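PDB 4M7S: S-adenosyl-L-methionine-dependent 2-deoxy-scyllo-inosamine dehydrogenase from Bacillus circulans, which catalyses the radical S-adenosyl-L-methionine-dependent two-electron oxidation of 2-deoxy-scyllo-inosamine to amino-dideoxy-scyllo-inosose in butirosin biosynthesis, using two [4Fe-4S] clusters. Local coordinates for residues V10-Q15 and A39-L44; F59-E64 and V177-G182; L73-T78 and Q102-L107; N174-V177 and N183-P186. All coordinates share one frame; numbering follows the deposited sequence.

Interaction 1. Residues V10-Q15 and A39-L44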
loop_
_atom_site.group_PDB
_atom_site.type_symbol
_atom_site.label_atom_id
_atom_site.label_comp_id
_atom_site.label_asym_id
_atom_site.label_seq_id
_atom_site.Cartn_x
_atom_site.Cartn_y
_atom_site.Cartn_z
ATOM N N VAL A 10 -0.330 1.690 -3.891
ATOM C CA VAL A 10 -1.106 2.533 -4.794
ATOM C C VAL A 10 -2.458 1.893 -5.125
ATOM O O VAL A 10 -2.515 0.802 -5.705
ATOM C CB VAL A 10 -0.329 2.805 -6.079
ATOM C CG1 VAL A 10 -1.042 3.844 -6.932
ATOM C CG2 VAL A 10 1.083 3.299 -5.745
ATOM N N GLU A 11 -3.542 2.570 -4.760
ATOM C CA GLU A 11 -4.880 2.089 -5.089
ATOM C C GLU A 11 -5.206 2.369 -6.560
ATOM O O GLU A 11 -5.965 3.294 -6.873
ATOM C CB GLU A 11 -5.917 2.759 -4.181
ATOM C CG GLU A 11 -7.271 2.064 -4.138
ATOM C CD GLU A 11 -8.260 2.769 -3.221
ATOM O OE1 GLU A 11 -8.147 4.011 -3.046
ATOM O OE2 GLU A 11 -9.143 2.072 -2.673
ATOM N N VAL A 12 -4.638 1.576 -7.469
ATOM C CA VAL A 12 -4.901 1.781 -8.904
ATOM C C VAL A 12 -6.360 1.469 -9.269
ATOM O O VAL A 12 -6.857 1.885 -10.313
ATOM C CB VAL A 12 -3.911 1.001 -9.800
ATOM C CG1 VAL A 12 -2.476 1.384 -9.443
ATOM C CG2 VAL A 12 -4.116 -0.512 -9.653
ATOM N N ASN A 13 -7.048 0.730 -8.404
ATOM C CA ASN A 13 -8.496 0.617 -8.520
ATOM C C ASN A 13 -9.093 0.259 -7.173
ATOM O O ASN A 13 -8.458 -0.422 -6.370
ATOM C CB ASN A 13 -8.892 -0.403 -9.585
ATOM C CG ASN A 13 -8.676 -1.819 -9.135
ATOM O OD1 ASN A 13 -7.535 -2.252 -8.966
ATOM N ND2 ASN A 13 -9.771 -2.563 -8.940
ATOM N N SER A 14 -10.318 0.705 -6.925
ATOM C CA SER A 14 -10.884 0.617 -5.576
ATOM C C SER A 14 -11.840 -0.562 -5.384
ATOM O O SER A 14 -12.178 -0.909 -4.256
ATOM C CB SER A 14 -11.617 1.910 -5.248
ATOM O OG SER A 14 -12.681 2.105 -6.160
ATOM N N GLN A 15 -12.289 -1.169 -6.477
ATOM C CA GLN A 15 -13.242 -2.272 -6.365
ATOM C C GLN A 15 -12.508 -3.590 -6.178
ATOM O O GLN A 15 -11.418 -3.790 -6.710
ATOM C CB GLN A 15 -14.184 -2.364 -7.586
ATOM C CG GLN A 15 -15.286 -3.444 -7.432
ATOM C CD GLN A 15 -16.288 -3.509 -8.588
ATOM O OE1 GLN A 15 -15.918 -3.423 -9.763
ATOM N NE2 GLN A 15 -17.566 -3.675 -8.252
ATOM N N ALA A 39 -3.665 9.654 -15.801
ATOM C CA ALA A 39 -2.921 10.888 -15.618
ATOM C C ALA A 39 -2.423 11.018 -14.179
ATOM O O ALA A 39 -1.333 11.530 -13.936
ATOM C CB ALA A 39 -3.778 12.062 -15.969
ATOM N N LEU A 40 -3.229 10.575 -13.219
ATOM C CA LEU A 40 -2.819 10.660 -11.815
ATOM C C LEU A 40 -1.704 9.664 -11.535
ATOM O O LEU A 40 -0.754 9.964 -10.801
ATOM C CB LEU A 40 -3.997 10.427 -10.861
ATOM C CG LEU A 40 -3.674 10.584 -9.365
ATOM C CD1 LEU A 40 -3.232 12.016 -9.057
ATOM C CD2 LEU A 40 -4.866 10.185 -8.497
ATOM N N TYR A 41 -1.814 8.472 -12.114
ATOM C CA TYR A 41 -0.766 7.480 -11.953
ATOM C C TYR A 41 0.523 7.960 -12.615
ATOM O O TYR A 41 1.616 7.701 -12.110
ATOM C CB TYR A 41 -1.170 6.120 -12.521
ATOM C CG TYR A 41 -0.168 5.033 -12.180
ATOM C CD1 TYR A 41 -0.228 4.375 -10.958
ATOM C CD2 TYR A 41 0.849 4.688 -13.065
ATOM C CE1 TYR A 41 0.686 3.396 -10.628
ATOM C CE2 TYR A 41 1.769 3.694 -12.749
ATOM C CZ TYR A 41 1.670 3.053 -11.528
ATOM O OH TYR A 41 2.571 2.079 -11.189
ATOM N N LYS A 42 0.403 8.658 -13.743
ATOM C CA LYS A 42 1.602 9.210 -14.368
ATOM C C LYS A 42 2.307 10.251 -13.492
ATOM O O LYS A 42 3.536 10.226 -13.384
ATOM C CB LYS A 42 1.333 9.780 -15.768
ATOM C CG LYS A 42 2.592 10.358 -16.415
ATOM C CD LYS A 42 2.465 10.423 -17.934
ATOM C CE LYS A 42 3.653 11.133 -18.585
ATOM N NZ LYS A 42 3.808 12.522 -18.104
ATOM N N THR A 43 1.568 11.169 -12.869
ATOM C CA THR A 43 2.270 12.139 -12.027
ATOM C C THR A 43 2.900 11.464 -10.808
ATOM O O THR A 43 3.942 11.897 -10.346
ATOM C CB THR A 43 1.469 13.436 -11.634
ATOM O OG1 THR A 43 1.381 13.561 -10.210
ATOM C CG2 THR A 43 0.099 13.473 -12.221
ATOM N N LEU A 44 2.288 10.396 -10.303
ATOM C CA LEU A 44 2.921 9.639 -9.220
ATOM C C LEU A 44 4.239 9.010 -9.684
ATOM O O LEU A 44 5.237 9.027 -8.955
ATOM C CB LEU A 44 1.996 8.543 -8.687
ATOM C CG LEU A 44 2.623 7.698 -7.568
ATOM C CD1 LEU A 44 2.987 8.559 -6.339
ATOM C CD2 LEU A 44 1.708 6.560 -7.158
#

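Interaction 2. Residues F59-E64 and V177-G182. With SF4 (iron/sulfur cluster), chain C.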
loop_
_atom_site.group_PDB
_atom_site.type_symbol
_atom_site.label_atom_id
_atom_site.label_comp_id
_atom_site.label_asym_id
_atom_site.label_seq_id
_atom_site.Cartn_x
_atom_site.Cartn_y
_atom_site.Cartn_z
ATOM N N PHE A 59 0.147 -2.459 -5.663
ATOM C CA PHE A 59 -0.943 -1.872 -6.449
ATOM C C PHE A 59 -2.332 -2.159 -5.890
ATOM O O PHE A 59 -3.328 -2.171 -6.635
ATOM C CB PHE A 59 -0.868 -2.385 -7.884
ATOM C CG PHE A 59 0.459 -2.148 -8.524
ATOM C CD1 PHE A 59 0.716 -0.960 -9.201
ATOM C CD2 PHE A 59 1.466 -3.096 -8.429
ATOM C CE1 PHE A 59 1.941 -0.732 -9.793
ATOM C CE2 PHE A 59 2.713 -2.867 -9.007
ATOM C CZ PHE A 59 2.944 -1.687 -9.697
ATOM N N HIS A 60 -2.398 -2.347 -4.562
ATOM C CA HIS A 60 -3.581 -2.862 -3.830
ATOM C C HIS A 60 -3.808 -2.122 -2.496
ATOM O O HIS A 60 -2.969 -2.217 -1.598
ATOM C CB HIS A 60 -3.340 -4.351 -3.524
ATOM C CG HIS A 60 -4.457 -5.040 -2.790
ATOM N ND1 HIS A 60 -4.935 -6.275 -3.171
ATOM C CD2 HIS A 60 -5.155 -4.696 -1.681
ATOM C CE1 HIS A 60 -5.898 -6.650 -2.346
ATOM N NE2 HIS A 60 -6.052 -5.711 -1.433
ATOM N N PHE A 61 -4.934 -1.420 -2.330
ATOM C CA PHE A 61 -5.195 -0.782 -1.041
ATOM C C PHE A 61 -6.254 -1.680 -0.429
ATOM O O PHE A 61 -5.960 -2.495 0.456
ATOM C CB PHE A 61 -5.681 0.664 -1.194
ATOM C CG PHE A 61 -5.937 1.363 0.106
ATOM C CD1 PHE A 61 -5.200 1.037 1.245
ATOM C CD2 PHE A 61 -6.927 2.333 0.203
ATOM C CE1 PHE A 61 -5.441 1.662 2.454
ATOM C CE2 PHE A 61 -7.180 2.973 1.416
ATOM C CZ PHE A 61 -6.434 2.630 2.550
ATOM N N TYR A 62 -7.482 -1.563 -0.919
ATOM C CA TYR A 62 -8.532 -2.507 -0.524
ATOM C C TYR A 62 -9.310 -2.983 -1.743
ATOM O O TYR A 62 -10.488 -3.361 -1.653
ATOM C CB TYR A 62 -9.463 -1.895 0.510
ATOM C CG TYR A 62 -8.901 -1.906 1.912
ATOM C CD1 TYR A 62 -9.062 -3.012 2.738
ATOM C CD2 TYR A 62 -8.203 -0.813 2.405
ATOM C CE1 TYR A 62 -8.550 -3.024 4.027
ATOM C CE2 TYR A 62 -7.683 -0.814 3.690
ATOM C CZ TYR A 62 -7.856 -1.921 4.491
ATOM O OH TYR A 62 -7.341 -1.912 5.764
ATOM N N GLY A 63 -8.639 -2.957 -2.887
ATOM C CA GLY A 63 -9.233 -3.422 -4.127
ATOM C C GLY A 63 -8.366 -4.489 -4.762
ATOM O O GLY A 63 -7.243 -4.736 -4.314
ATOM N N GLU A 64 -8.893 -5.124 -5.806
ATOM C CA GLU A 64 -8.179 -6.171 -6.523
ATOM C C GLU A 64 -7.444 -5.558 -7.708
ATOM O O GLU A 64 -8.085 -5.052 -8.637
ATOM C CB GLU A 64 -9.184 -7.220 -7.020
ATOM C CG GLU A 64 -8.566 -8.297 -7.884
ATOM C CD GLU A 64 -7.335 -8.933 -7.233
ATOM O OE1 GLU A 64 -6.344 -9.179 -7.957
ATOM O OE2 GLU A 64 -7.371 -9.203 -6.009
ATOM N N VAL A 177 0.545 5.277 1.601
ATOM C CA VAL A 177 -0.552 4.766 0.795
ATOM C C VAL A 177 -1.078 5.893 -0.071
ATOM O O VAL A 177 -1.255 7.003 0.416
ATOM C CB VAL A 177 -1.714 4.247 1.673
ATOM C CG1 VAL A 177 -2.889 3.789 0.800
ATOM C CG2 VAL A 177 -1.250 3.103 2.542
ATOM N N VAL A 178 -1.327 5.609 -1.349
ATOM C CA VAL A 178 -1.959 6.570 -2.255
ATOM C C VAL A 178 -3.296 5.980 -2.739
ATOM O O VAL A 178 -3.318 4.906 -3.336
ATOM C CB VAL A 178 -1.051 6.849 -3.469
ATOM C CG1 VAL A 178 -1.739 7.791 -4.468
ATOM C CG2 VAL A 178 0.294 7.400 -3.024
ATOM N N THR A 179 -4.403 6.672 -2.464
ATOM C CA THR A 179 -5.732 6.184 -2.795
ATOM C C THR A 179 -6.057 6.495 -4.246
ATOM O O THR A 179 -5.268 7.176 -4.922
ATOM C CB THR A 179 -6.810 6.826 -1.908
ATOM O OG1 THR A 179 -6.944 8.213 -2.252
ATOM C CG2 THR A 179 -6.442 6.679 -0.416
ATOM N N VAL A 180 -7.214 6.019 -4.717
ATOM C CA VAL A 180 -7.573 6.176 -6.133
ATOM C C VAL A 180 -7.606 7.626 -6.545
ATOM O O VAL A 180 -7.371 7.943 -7.706
ATOM C CB VAL A 180 -8.975 5.632 -6.506
ATOM C CG1 VAL A 180 -8.863 4.406 -7.394
ATOM C CG2 VAL A 180 -9.854 5.412 -5.286
ATOM N N LEU A 181 -7.945 8.494 -5.594
ATOM C CA LEU A 181 -8.104 9.913 -5.883
ATOM C C LEU A 181 -6.862 10.717 -5.489
ATOM O O LEU A 181 -6.868 11.948 -5.542
ATOM C CB LEU A 181 -9.365 10.465 -5.213
ATOM C CG LEU A 181 -10.682 9.842 -5.689
ATOM C CD1 LEU A 181 -11.862 10.428 -4.934
ATOM C CD2 LEU A 181 -10.860 10.034 -7.196
ATOM N N GLY A 182 -5.797 10.017 -5.110
ATOM C CA GLY A 182 -4.505 10.656 -4.875
ATOM C C GLY A 182 -4.157 10.973 -3.426
ATOM O O GLY A 182 -3.059 11.452 -3.130
HETATM FE FE1 SF4 C . -11.278 -8.205 -1.582
HETATM FE FE2 SF4 C . -11.726 -9.918 0.406
HETATM FE FE3 SF4 C . -11.163 -7.386 0.978
HETATM FE FE4 SF4 C . -9.204 -8.961 -0.039
HETATM S S1 SF4 C . -10.217 -9.200 2.007
HETATM S S2 SF4 C . -9.680 -6.819 -0.693
HETATM S S3 SF4 C . -10.418 -10.330 -1.442
HETATM S S4 SF4 C . -13.063 -8.130 -0.111
#

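Interaction 3. Residues L73-T78 and Q102-L107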
loop_
_atom_site.group_PDB
_atom_site.type_symbol
_atom_site.label_atom_id
_atom_site.label_comp_id
_atom_site.label_asym_id
_atom_site.label_seq_id
_atom_site.Cartn_x
_atom_site.Cartn_y
_atom_site.Cartn_z
ATOM N N LEU A 73 -0.282 -1.303 -18.380
ATOM C CA LEU A 73 0.258 0.033 -18.607
ATOM C C LEU A 73 0.964 0.537 -17.353
ATOM O O LEU A 73 2.110 0.998 -17.411
ATOM C CB LEU A 73 -0.902 0.973 -18.946
ATOM C CG LEU A 73 -0.764 2.339 -19.628
ATOM C CD1 LEU A 73 -1.319 3.416 -18.739
ATOM C CD2 LEU A 73 0.655 2.657 -20.092
ATOM N N PHE A 74 0.265 0.454 -16.221
ATOM C CA PHE A 74 0.799 0.929 -14.947
ATOM C C PHE A 74 2.052 0.170 -14.528
ATOM O O PHE A 74 3.007 0.766 -14.035
ATOM C CB PHE A 74 -0.259 0.848 -13.837
ATOM C CG PHE A 74 -1.398 1.819 -14.013
ATOM C CD1 PHE A 74 -1.294 2.877 -14.894
ATOM C CD2 PHE A 74 -2.572 1.671 -13.285
ATOM C CE1 PHE A 74 -2.336 3.774 -15.054
ATOM C CE2 PHE A 74 -3.617 2.562 -13.441
ATOM C CZ PHE A 74 -3.499 3.613 -14.324
ATOM N N VAL A 75 2.045 -1.146 -14.708
ATOM C CA VAL A 75 3.225 -1.945 -14.381
ATOM C C VAL A 75 4.398 -1.628 -15.320
ATOM O O VAL A 75 5.543 -1.491 -14.877
ATOM C CB VAL A 75 2.895 -3.452 -14.421
ATOM C CG1 VAL A 75 4.155 -4.273 -14.240
ATOM C CG2 VAL A 75 1.871 -3.792 -13.343
ATOM N N GLY A 76 4.110 -1.507 -16.615
ATOM C CA GLY A 76 5.126 -1.152 -17.591
ATOM C C GLY A 76 5.754 0.202 -17.290
ATOM O O GLY A 76 6.960 0.399 -17.472
HETATM N N MSE A 77 4.935 1.141 -16.825
HETATM C CA MSE A 77 5.437 2.470 -16.465
HETATM C C MSE A 77 6.380 2.449 -15.259
HETATM O O MSE A 77 7.291 3.276 -15.166
HETATM C CB MSE A 77 4.280 3.442 -16.208
HETATM C CG MSE A 77 3.490 3.812 -17.453
HETATM SE SE MSE A 77 1.939 4.958 -17.067
HETATM C CE MSE A 77 2.896 6.580 -16.578
ATOM N N THR A 78 6.181 1.512 -14.336
ATOM C CA THR A 78 7.065 1.457 -13.176
ATOM C C THR A 78 8.466 1.115 -13.621
ATOM O O THR A 78 9.442 1.678 -13.123
ATOM C CB THR A 78 6.622 0.437 -12.111
ATOM O OG1 THR A 78 6.883 -0.888 -12.590
ATOM C CG2 THR A 78 5.165 0.603 -11.798
ATOM N N GLN A 102 2.403 -14.460 -16.561
ATOM C CA GLN A 102 3.612 -14.357 -17.361
ATOM C C GLN A 102 3.744 -12.968 -17.965
ATOM O O GLN A 102 4.845 -12.445 -18.085
ATOM C CB GLN A 102 3.652 -15.449 -18.433
ATOM C CG GLN A 102 3.746 -16.863 -17.858
ATOM C CD GLN A 102 4.121 -17.899 -18.909
ATOM O OE1 GLN A 102 4.250 -17.581 -20.091
ATOM N NE2 GLN A 102 4.300 -19.145 -18.480
ATOM N N THR A 103 2.609 -12.380 -18.331
ATOM C CA THR A 103 2.566 -11.030 -18.887
ATOM C C THR A 103 3.011 -10.013 -17.836
ATOM O O THR A 103 3.877 -9.186 -18.098
ATOM C CB THR A 103 1.145 -10.676 -19.373
ATOM O OG1 THR A 103 0.792 -11.530 -20.468
ATOM C CG2 THR A 103 1.064 -9.229 -19.812
ATOM N N LEU A 104 2.414 -10.082 -16.649
ATOM C CA LEU A 104 2.781 -9.180 -15.563
ATOM C C LEU A 104 4.240 -9.345 -15.144
ATOM O O LEU A 104 4.913 -8.359 -14.845
ATOM C CB LEU A 104 1.832 -9.359 -14.370
ATOM C CG LEU A 104 0.440 -8.793 -14.686
ATOM C CD1 LEU A 104 -0.601 -9.211 -13.662
ATOM C CD2 LEU A 104 0.504 -7.273 -14.815
ATOM N N THR A 105 4.730 -10.586 -15.126
ATOM C CA THR A 105 6.139 -10.826 -14.819
ATOM C C THR A 105 7.061 -10.143 -15.843
ATOM O O THR A 105 8.013 -9.456 -15.476
ATOM C CB THR A 105 6.453 -12.326 -14.733
ATOM O OG1 THR A 105 5.662 -12.916 -13.697
ATOM C CG2 THR A 105 7.923 -12.549 -14.417
ATOM N N GLU A 106 6.773 -10.329 -17.128
ATOM C CA GLU A 106 7.571 -9.691 -18.179
ATOM C C GLU A 106 7.536 -8.164 -18.075
ATOM O O GLU A 106 8.530 -7.495 -18.338
ATOM C CB GLU A 106 7.084 -10.130 -19.556
ATOM C CG GLU A 106 7.639 -9.299 -20.710
ATOM C CD GLU A 106 7.054 -9.709 -22.052
ATOM O OE1 GLU A 106 6.266 -8.924 -22.624
ATOM O OE2 GLU A 106 7.380 -10.816 -22.529
ATOM N N LEU A 107 6.391 -7.620 -17.677
ATOM C CA LEU A 107 6.243 -6.171 -17.533
ATOM C C LEU A 107 6.995 -5.580 -16.338
ATOM O O LEU A 107 7.289 -4.386 -16.326
ATOM C CB LEU A 107 4.767 -5.788 -17.466
ATOM C CG LEU A 107 3.963 -6.049 -18.744
ATOM C CD1 LEU A 107 2.499 -5.828 -18.448
ATOM C CD2 LEU A 107 4.414 -5.165 -19.889
#

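Interaction 4. Residues N174-V177 and N183-P186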
loop_
_atom_site.group_PDB
_atom_site.type_symbol
_atom_site.label_atom_id
_atom_site.label_comp_id
_atom_site.label_asym_id
_atom_site.label_seq_id
_atom_site.Cartn_x
_atom_site.Cartn_y
_atom_site.Cartn_z
ATOM N N ASN A 174 7.659 3.890 7.287
ATOM C CA ASN A 174 8.085 3.033 6.174
ATOM C C ASN A 174 7.132 2.984 4.986
ATOM O O ASN A 174 7.511 2.574 3.888
ATOM C CB ASN A 174 8.290 1.597 6.669
ATOM C CG ASN A 174 9.484 1.464 7.576
ATOM O OD1 ASN A 174 10.595 1.831 7.204
ATOM N ND2 ASN A 174 9.261 0.957 8.784
ATOM N N LEU A 175 5.892 3.388 5.209
ATOM C CA LEU A 175 4.832 3.109 4.249
ATOM C C LEU A 175 4.053 4.369 3.934
ATOM O O LEU A 175 3.653 5.109 4.842
ATOM C CB LEU A 175 3.893 2.049 4.842
ATOM C CG LEU A 175 2.764 1.361 4.061
ATOM C CD1 LEU A 175 1.407 1.871 4.509
ATOM C CD2 LEU A 175 2.936 1.492 2.552
ATOM N N ALA A 176 3.861 4.622 2.642
ATOM C CA ALA A 176 2.889 5.604 2.185
ATOM C C ALA A 176 1.798 4.870 1.405
ATOM O O ALA A 176 2.094 3.956 0.628
ATOM C CB ALA A 176 3.559 6.658 1.297
ATOM N N VAL A 177 0.545 5.277 1.601
ATOM C CA VAL A 177 -0.552 4.766 0.795
ATOM C C VAL A 177 -1.078 5.893 -0.071
ATOM O O VAL A 177 -1.255 7.003 0.416
ATOM C CB VAL A 177 -1.714 4.247 1.673
ATOM C CG1 VAL A 177 -2.889 3.789 0.800
ATOM C CG2 VAL A 177 -1.250 3.103 2.542
ATOM N N ASN A 183 -5.084 10.723 -2.512
ATOM C CA ASN A 183 -4.832 11.023 -1.103
ATOM C C ASN A 183 -3.727 10.154 -0.542
ATOM O O ASN A 183 -3.642 8.961 -0.846
ATOM C CB ASN A 183 -6.097 10.838 -0.272
ATOM C CG ASN A 183 -7.134 11.892 -0.563
ATOM O OD1 ASN A 183 -6.805 12.997 -1.000
ATOM N ND2 ASN A 183 -8.393 11.571 -0.292
ATOM N N VAL A 184 -2.876 10.751 0.285
ATOM C CA VAL A 184 -1.777 10.008 0.879
ATOM C C VAL A 184 -2.111 9.695 2.341
ATOM O O VAL A 184 -2.437 10.596 3.118
ATOM C CB VAL A 184 -0.469 10.799 0.782
ATOM C CG1 VAL A 184 0.700 9.986 1.349
ATOM C CG2 VAL A 184 -0.205 11.184 -0.679
ATOM N N LEU A 185 -2.040 8.417 2.702
ATOM C CA LEU A 185 -2.344 7.976 4.064
ATOM C C LEU A 185 -1.066 7.382 4.670
ATOM O O LEU A 185 -0.189 6.908 3.937
ATOM C CB LEU A 185 -3.465 6.927 4.056
ATOM C CG LEU A 185 -4.663 7.186 3.138
ATOM C CD1 LEU A 185 -5.606 5.984 3.141
ATOM C CD2 LEU A 185 -5.418 8.462 3.526
ATOM N N PRO A 186 -0.959 7.390 6.010
ATOM C CA PRO A 186 0.255 6.916 6.677
ATOM C C PRO A 186 0.239 5.418 6.927
ATOM O O PRO A 186 1.227 4.895 7.434
ATOM C CB PRO A 186 0.202 7.649 8.023
ATOM C CG PRO A 186 -1.248 7.743 8.314
ATOM C CD PRO A 186 -1.912 7.978 6.969
#

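Interaction 1. Residues V10-Q15 and A39-L44
Val10 and Leu44 meet methyl to methyl, their side chains reaching toward each other tip to tip, with Val10 CG2 3.6 Å from Leu44 CD2. The other methyl of the valine, CG1, touches the same leucine carbon more loosely, at 3.9 Å, so CD2 is met by both prongs of the fork. Val10 CG1 also lies at the edge of the Tyr41 ring, near its plane, 4.1 Å from Tyr41 CE1, and the two side chains cross at about a right angle. Val12 approaches the phenol obliquely, its CG1 3.9 Å from Tyr41 CE1. One rim of the tyrosine, CD1 and CE1, therefore takes a methyl from each of two valines. The nearest CA atoms, of Val12 and Tyr41, are 7.7 Å apart, a gap that the long tyrosine and leucine help to bridge, and the valines supply methyls to meet them.

What positions these groups is partly the helix and partly the turn. Tyr41 and Leu44 are three residues apart, hence on the same side of helix 38-50, and both extend with CG opposite the backbone N (chi1 -172° and 179°). On the other segment, Glu11 is the centre of an inverse gamma turn, closed by a weak bond from Val12 N to Val10 O, and the valines on either side of it both point toward the helix. The Glu11 carboxylate oxygen OE1 accepts a hydrogen bond from Val180 N.

Farther out, the Tyr41 ring stacks on Phe74 of helix 71-81, which Val12 also touches. The contact thus lies buried where strand 7-10 runs into its loop, against helix 38-50 and beside helix 71-81.

Interaction 2. Residues F59-E64 and V177-G182
Phe61 presents one face of its ring to Val177, whose CG1 sits 3.8 Å from the ring centroid and only 18° off the ring normal, a CH-pi contact. The methyl is offset toward the rim, and Val177 CG1 is nearest to Phe61 CD1, at 3.6 Å. CG1 reaches the ring because it stands opposite the backbone N of Val177 (chi1 177°), while the two side chains cross at about a right angle. The opposite face is filled by Tyr62, with CD2 over its centre, so the phenyl is sandwiched between Val177 CG1 and its own neighbour in sequence, and an apolar ring suits this buried place.

Contact is looser toward Thr179. Its CG2 comes obliquely to Phe61 CE2 at 4.2 Å, the side chains lying alongside and pointing the same way, with no hydrogen bond across the segments. The threonine begins a type I turn ending at Gly182, closed by Gly182 N to Thr179 O at 2.9 Å; the positive phi of Gly182 suits glycine. Leu181, within this turn, is exposed.

Beyond Phe61 the loop reaches an iron-sulfur cluster, where Tyr62 O lies 3.7 Å from S2 of SF4. Asn25 ND2 donates to the same carbonyl. Following strand 56-58, this loop is part of the cluster pocket at one end of the parallel strands of the AdoMet radical fold, here packed against the hairpin of the domain that binds the other iron-sulfur cluster.

Interaction 3. Residues L73-T78 and Q102-L107
Val75 of helix 71-81 packs against Leu104 and Leu107 of helix 98-107, two neighbouring helices of the AdoMet radical fold. Strand 86-91 lies between them in the chain. Their short segments run nearly in the same direction, at 27°, with axes 9.3 Å apart.

Apolar contacts carry the interface. The two methyls of Val75 divide the work: CG1 lies 3.6 Å from Leu107 CB, and CG2 is 4.0 Å from Leu104 CD2. Each leucine crosses the valine at about a right angle. Leu104 and Leu107, one turn apart, both have CG opposite the carbonyl carbon, but they meet the valine differently: Leu107 offers the root of its side chain, Leu104 the end of one branch. A beta-branched residue is apt here, since its two prongs can address two successive leucines.

At Gly76 the backbones come near: its CA is 4.1 Å from Leu107 O, and Gly76 CA and Leu107 CA are 5.1 Å apart.

Polar bonds do not bridge the two segments. Leu107 O is instead taken up by Thr79 OG1 of helix 71-81, just past the segment, which links the C-terminal end of one helix to the other. Inside 73-78, Thr78 turns its hydroxyl back on its own helix: OG1 donates to Val75 O at 2.7 Å, in the carbonyl plane and on a lone pair.

Interaction 4. Residues N174-V177 and N183-P186
Leu185 has CG opposite its carbonyl carbon (chi1 -43°); the leucine branch beyond CB runs on past Val177, and the closest side-chain atoms of the pair are Val177 CB and Leu185 CB, 4.0 Å apart. Both side chains lie on one face of a beta hairpin formed by strands 175-178 and 183-185, in the part of the protein that binds the second iron-sulfur cluster. On that face Leu185 also touches Phe61. Ala176 and Val184 lie on the other, more loosely matched, with Ala176 CB 4.4 Å from Val184 CG1. Here Ala176 touches Trp209, and Val184 meets Ile208 and Phe214, so that helices pack on this side.

Val177 and Leu185 form an antiparallel hydrogen-bonded pair. Val177 N donates to Leu185 O at 2.9 Å and Leu185 N to Val177 O at 2.8 Å, both nearly straight, with angles of 167° and 160° at the hydrogens. Pro186, which has no N-H to give, follows the pair where the strand has ended; its ring packs on Phe214 and Phe217, and the next residue in the chain is Cys187, a probable ligand of the second cluster.

At the turn end, Asn183 sends its amide outward to Asn199 and Gln193. Val177 O also receives a CA-H...O contact from Val184 CA, 3.1 Å away, beside the bond from Leu185 N.

Interactions 1 and 2 meet directly: Glu11 N lies 2.7 Å from Val178 O, a probable hydrogen bond tying the chain just past strand 7-10 to strand 175-178. Interaction 2 shares Val177 with interaction 4, and Phe61 CZ is 3.5 Å from Leu185 CD1. Interaction 3 is nested in the long loop closed by interaction 2 and is joined to interaction 1 through Tyr41 OH, 3.2 Å from Phe74 O. It lies away from the annotated sites. Interactions 2 and 4 reach the clusters: Phe61 is about 9 Å from Cys23, a probable ligand of the AdoMet cluster, by nearest side-chain approach, and the side chain of Pro186 about 6 Å from the other cluster.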